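Glutathione S-transferase (Bombyx mori, PDB 3AY8) probably catalyses the conjugation of glutathione to electrophilic compounds, as a homodimeric cytosolic glutathione transferase of the silkworm. Local coordinates at residues A[6-9]-A[15-18]; A[30-35]-A[43-48]. All blocks are in the same frame, centred on the assembly; numbering follows the deposited sequence. Where two conformers were deposited one is given.

Contact 1 (A[6-9]-A[15-18])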
loop_
_atom_site.group_PDB
_atom_site.type_symbol
_atom_site.label_atom_id
_atom_site.label_comp_id
_atom_site.label_asym_id
_atom_site.label_seq_id
_atom_site.Cartn_x
_atom_site.Cartn_y
_atom_site.Cartn_z
ATOM N N LEU A 6 -20.858 -4.128 -4.113
ATOM C CA LEU A 6 -19.718 -4.183 -3.189
ATOM C C LEU A 6 -19.931 -5.267 -2.142
ATOM O O LEU A 6 -20.936 -5.248 -1.431
ATOM C CB LEU A 6 -19.496 -2.828 -2.508
ATOM C CG LEU A 6 -18.264 -2.716 -1.595
ATOM C CD1 LEU A 6 -16.982 -2.694 -2.411
ATOM C CD2 LEU A 6 -18.336 -1.496 -0.708
ATOM N N TYR A 7 -19.003 -6.219 -2.075
ATOM C CA TYR A 7 -18.990 -7.193 -0.989
ATOM C C TYR A 7 -18.201 -6.594 0.174
ATOM O O TYR A 7 -17.005 -6.301 0.040
ATOM C CB TYR A 7 -18.405 -8.530 -1.450
ATOM C CG TYR A 7 -19.267 -9.193 -2.513
ATOM C CD1 TYR A 7 -20.212 -10.166 -2.163
ATOM C CD2 TYR A 7 -19.170 -8.817 -3.857
ATOM C CE1 TYR A 7 -21.023 -10.767 -3.130
ATOM C CE2 TYR A 7 -19.971 -9.409 -4.832
ATOM C CZ TYR A 7 -20.897 -10.380 -4.455
ATOM O OH TYR A 7 -21.688 -10.971 -5.406
ATOM N N HIS A 8 -18.884 -6.430 1.308
ATOM C CA HIS A 8 -18.462 -5.487 2.345
ATOM C C HIS A 8 -18.557 -6.096 3.735
ATOM O O HIS A 8 -19.544 -6.765 4.071
ATOM C CB HIS A 8 -19.332 -4.217 2.246
ATOM C CG HIS A 8 -19.037 -3.170 3.279
ATOM N ND1 HIS A 8 -20.026 -2.577 4.043
ATOM C CD2 HIS A 8 -17.872 -2.587 3.657
ATOM C CE1 HIS A 8 -19.480 -1.679 4.847
ATOM N NE2 HIS A 8 -18.176 -1.668 4.634
ATOM N N PHE A 9 -17.533 -5.862 4.548
ATOM C CA PHE A 9 -17.571 -6.240 5.961
ATOM C C PHE A 9 -17.429 -4.958 6.783
ATOM O O PHE A 9 -16.324 -4.414 6.867
ATOM C CB PHE A 9 -16.437 -7.239 6.272
ATOM C CG PHE A 9 -16.414 -7.751 7.708
ATOM C CD1 PHE A 9 -17.593 -7.990 8.415
ATOM C CD2 PHE A 9 -15.199 -8.024 8.333
ATOM C CE1 PHE A 9 -17.561 -8.490 9.729
ATOM C CE2 PHE A 9 -15.150 -8.523 9.638
ATOM C CZ PHE A 9 -16.337 -8.757 10.337
ATOM N N SER A 15 -12.509 -2.162 3.919
ATOM C CA SER A 15 -13.858 -2.321 3.368
ATOM C C SER A 15 -14.651 -1.027 3.537
ATOM O O SER A 15 -15.308 -0.576 2.600
ATOM C CB SER A 15 -14.582 -3.524 3.996
ATOM O OG SER A 15 -15.614 -3.985 3.144
ATOM N N ARG A 16 -14.538 -0.396 4.707
ATOM C CA ARG A 16 -15.217 0.874 4.951
ATOM C C ARG A 16 -14.693 2.000 4.056
ATOM O O ARG A 16 -15.464 2.852 3.622
ATOM C CB ARG A 16 -15.163 1.258 6.437
ATOM C CG ARG A 16 -16.285 0.604 7.269
ATOM C CD ARG A 16 -16.239 1.032 8.740
ATOM N NE ARG A 16 -15.247 0.278 9.521
ATOM C CZ ARG A 16 -14.057 0.758 9.889
ATOM N NH1 ARG A 16 -13.214 0.001 10.584
ATOM N NH2 ARG A 16 -13.714 2.001 9.577
ATOM N N GLY A 17 -13.391 1.973 3.758
ATOM C CA GLY A 17 -12.775 2.971 2.873
ATOM C C GLY A 17 -13.292 2.897 1.445
ATOM O O GLY A 17 -13.482 3.924 0.784
ATOM N N ALA A 18 -13.507 1.681 0.964
ATOM C CA ALA A 18 -14.099 1.473 -0.365
ATOM C C ALA A 18 -15.541 1.992 -0.418
ATOM O O ALA A 18 -15.926 2.664 -1.388
ATOM C CB ALA A 18 -14.040 -0.007 -0.749
#
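S15 meets F9 through the one hydrogen bond of this contact, in which the F9 backbone N donates to S15 OG over 3.0 Å with an N-H...O angle of 157°. The hydroxyl of S15 is set facing the strand end by a chi1 of -157°, which swings OG away from its own backbone N. OG also crowds the imidazole of H8 in the model, so its exact place is less sure than the bond length suggests. S15 CB adds a contact of 3.5 Å with F9 O.

The imidazole of H8 comes edge-on to the start of helix 13-25, with the R16 backbone N near its plane.

Apolar contact is light. L6 leans toward the helix and its CD1 lies 4.3 Å from A18 CB, about one turn beyond S15; L19 extends this packing on the same helix.

The polar end of R16 works elsewhere. Bent at chi3 (-81°), the side chain gives NE to P10 O, shares NH1 between V11 O and S169 OG, and shares NH2 between N199 OD1 and A165 O, five bonds that should fix the orientation of the guanidinium.

The contact spans the turn from first strand to first helix that opens the beta-alpha-beta unit of the thioredoxin-like N-terminal domain, where S15 N is hydrogen-bonded to S12 OG. Here a serine hydroxyl caters for a buried backbone N-H just past strand 5-8, while the next residue ties the turn to helices 158-173 and 196-213 of the all-helical C-terminal domain.

Contact 2 (A[30-35]-A[43-48]); sequences QIEIVN and QESFLK
V34 lies over one face of the F46 ring, and this apolar pair forms the buried part of the contact. The CG1 methyl makes a CH-pi contact, 4.0 Å from the centroid of the F46 ring and 18° off its normal; it is displaced toward the rim, with V34 CG1 3.8 Å from F46 CE1. The second methyl lies over the same face, nearer the CG-CD2 bond, with V34 CG2 4.1 Å from F46 CD2. This placement of both methyls follows from a chi1 of 179° at V34, which sends CG1 out toward the helix. V55 also packs on F46, and Y7 of the neighbouring strand on V34.

Polar groups meet nearer the surface, though tentatively, since E32 was modelled in two conformers and the approaches hold for one. In it E32 OE1 comes to 3.5 Å from S45 OG, and E32 OE2 stays 4.0 Å from Q43 NE2. The same carboxylate makes a long, weak ion pair with K5. Q43 sits at the N-cap of helix 44-49, and its backbone O accepts from both F46 N and L47 N, which closes the first turn.

A short helix that packs, chiefly through an aromatic residue, on the end of the edge strand and the residue just after it, on the sheet face turned away from helix 13-25, is the second helix of the thioredoxin-like N-terminal domain of glutathione transferases.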
loop_
_atom_site.group_PDB
_atom_site.type_symbol
_atom_site.label_atom_id
_atom_site.label_comp_id
_atom_site.label_asym_id
_atom_site.label_seq_id
_atom_site.Cartn_x
_atom_site.Cartn_y
_atom_site.Cartn_z
ATOM N N GLN A 30 -25.178 -1.748 -4.759
ATOM C CA GLN A 30 -25.678 -2.854 -3.951
ATOM C C GLN A 30 -24.592 -3.242 -2.965
ATOM O O GLN A 30 -23.412 -3.329 -3.334
ATOM C CB GLN A 30 -26.006 -4.070 -4.813
ATOM C CG GLN A 30 -27.366 -4.054 -5.487
ATOM C CD GLN A 30 -27.721 -5.405 -6.106
ATOM O OE1 GLN A 30 -27.485 -6.464 -5.513
ATOM N NE2 GLN A 30 -28.287 -5.371 -7.301
ATOM N N ILE A 31 -24.984 -3.474 -1.722
ATOM C CA ILE A 31 -24.039 -3.826 -0.687
ATOM C C ILE A 31 -24.405 -5.190 -0.150
ATOM O O ILE A 31 -25.476 -5.372 0.446
ATOM C CB ILE A 31 -24.016 -2.793 0.465
ATOM C CG1 ILE A 31 -23.610 -1.405 -0.055
ATOM C CG2 ILE A 31 -23.072 -3.263 1.598
ATOM C CD1 ILE A 31 -23.776 -0.306 0.950
ATOM N N GLU A 32 -23.535 -6.151 -0.408
ATOM C CA GLU A 32 -23.680 -7.487 0.146
ATOM C C GLU A 32 -22.787 -7.600 1.375
ATOM O O GLU A 32 -21.565 -7.552 1.252
ATOM C CB GLU A 32 -23.279 -8.529 -0.894
ATOM C CG GLU A 32 -23.402 -9.959 -0.407
ATOM C CD GLU A 32 -24.700 -10.600 -0.828
ATOM O OE1 GLU A 32 -24.807 -11.003 -2.006
ATOM O OE2 GLU A 32 -25.611 -10.702 0.019
ATOM N N ILE A 33 -23.401 -7.737 2.551
ATOM C CA ILE A 33 -22.668 -7.852 3.800
ATOM C C ILE A 33 -22.041 -9.240 3.892
ATOM O O ILE A 33 -22.717 -10.253 3.705
ATOM C CB ILE A 33 -23.561 -7.554 5.038
ATOM C CG1 ILE A 33 -24.155 -6.130 4.972
ATOM C CG2 ILE A 33 -22.790 -7.782 6.341
ATOM C CD1 ILE A 33 -23.090 -4.981 4.942
ATOM N N VAL A 34 -20.738 -9.268 4.153
ATOM C CA VAL A 34 -19.975 -10.508 4.245
ATOM C C VAL A 34 -19.381 -10.548 5.647
ATOM O O VAL A 34 -18.463 -9.791 5.961
ATOM C CB VAL A 34 -18.859 -10.570 3.152
ATOM C CG1 VAL A 34 -18.038 -11.855 3.256
ATOM C CG2 VAL A 34 -19.461 -10.451 1.754
ATOM N N ASN A 35 -19.927 -11.411 6.498
ATOM C CA ASN A 35 -19.425 -11.547 7.858
ATOM C C ASN A 35 -18.193 -12.450 7.885
ATOM O O ASN A 35 -18.307 -13.678 7.917
ATOM C CB ASN A 35 -20.519 -12.072 8.795
ATOM C CG ASN A 35 -20.085 -12.098 10.248
ATOM O OD1 ASN A 35 -18.903 -11.941 10.567
ATOM N ND2 ASN A 35 -21.044 -12.300 11.143
ATOM N N GLN A 43 -21.723 -16.869 2.134
ATOM C CA GLN A 43 -22.624 -17.177 1.020
ATOM C C GLN A 43 -21.914 -17.567 -0.281
ATOM O O GLN A 43 -20.788 -17.124 -0.546
ATOM C CB GLN A 43 -23.597 -16.019 0.785
ATOM C CG GLN A 43 -24.480 -15.706 1.995
ATOM C CD GLN A 43 -25.687 -14.856 1.643
ATOM O OE1 GLN A 43 -26.402 -15.134 0.674
ATOM N NE2 GLN A 43 -25.928 -13.817 2.437
ATOM N N GLU A 44 -22.595 -18.396 -1.079
ATOM C CA GLU A 44 -22.084 -18.911 -2.357
ATOM C C GLU A 44 -21.751 -17.801 -3.351
ATOM O O GLU A 44 -20.766 -17.898 -4.087
ATOM C CB GLU A 44 -23.099 -19.867 -2.999
ATOM C CG GLU A 44 -23.413 -21.127 -2.190
ATOM C CD GLU A 44 -22.466 -22.290 -2.475
ATOM O OE1 GLU A 44 -21.489 -22.120 -3.241
ATOM O OE2 GLU A 44 -22.707 -23.386 -1.926
ATOM N N SER A 45 -22.584 -16.759 -3.372
ATOM C CA SER A 45 -22.400 -15.605 -4.261
ATOM C C SER A 45 -21.045 -14.909 -4.078
ATOM O O SER A 45 -20.507 -14.335 -5.027
ATOM C CB SER A 45 -23.545 -14.597 -4.088
ATOM O OG SER A 45 -23.675 -14.181 -2.739
ATOM N N PHE A 46 -20.504 -14.973 -2.863
ATOM C CA PHE A 46 -19.192 -14.402 -2.547
ATOM C C PHE A 46 -18.033 -15.364 -2.832
ATOM O O PHE A 46 -17.071 -14.993 -3.510
ATOM C CB PHE A 46 -19.144 -13.937 -1.086
ATOM C CG PHE A 46 -17.785 -13.452 -0.642
ATOM C CD1 PHE A 46 -17.070 -14.147 0.328
ATOM C CD2 PHE A 46 -17.222 -12.301 -1.194
ATOM C CE1 PHE A 46 -15.815 -13.703 0.747
ATOM C CE2 PHE A 46 -15.969 -11.854 -0.782
ATOM C CZ PHE A 46 -15.266 -12.558 0.188
ATOM N N LEU A 47 -18.139 -16.589 -2.308
ATOM C CA LEU A 47 -17.103 -17.628 -2.446
ATOM C C LEU A 47 -16.796 -17.981 -3.907
ATOM O O LEU A 47 -15.700 -18.452 -4.223
ATOM C CB LEU A 47 -17.493 -18.896 -1.660
ATOM C CG LEU A 47 -17.829 -18.786 -0.163
ATOM C CD1 LEU A 47 -18.626 -19.991 0.305
ATOM C CD2 LEU A 47 -16.593 -18.601 0.709
ATOM N N LYS A 48 -17.766 -17.723 -4.784
ATOM C CA LYS A 48 -17.685 -18.039 -6.212
ATOM C C LYS A 48 -16.664 -17.204 -7.001
ATOM O O LYS A 48 -15.839 -17.757 -7.731
ATOM C CB LYS A 48 -19.076 -17.888 -6.850
ATOM C CG LYS A 48 -19.160 -18.266 -8.327
ATOM C CD LYS A 48 -20.442 -17.740 -8.980
ATOM C CE LYS A 48 -21.659 -18.593 -8.632
ATOM N NZ LYS A 48 -22.847 -18.225 -9.458
#

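In the fold
Contacts 1 and 2 come in series along the chain, with centres 11 Å apart, and both lie in the thioredoxin-like N-terminal domain. They share the sheet, where strand 30-33 is an edge strand running parallel to strand 5-8; the two meet directly through the probable backbone hydrogen bonds H8 O to V34 N (2.8 Å) and Q30 O to L6 N (2.8 Å). Strand 5-8, helix 13-25 and strand 30-33 form a beta-alpha-beta unit. In contact 1 helix 13-25 covers the sheet face turned toward the helical domain, whereas contact 2 lies on the other face and farther from the chain centre (about 19 Å against 9 Å, centre to centre), leaving the sheet layered between a buried helix and a more peripheral one.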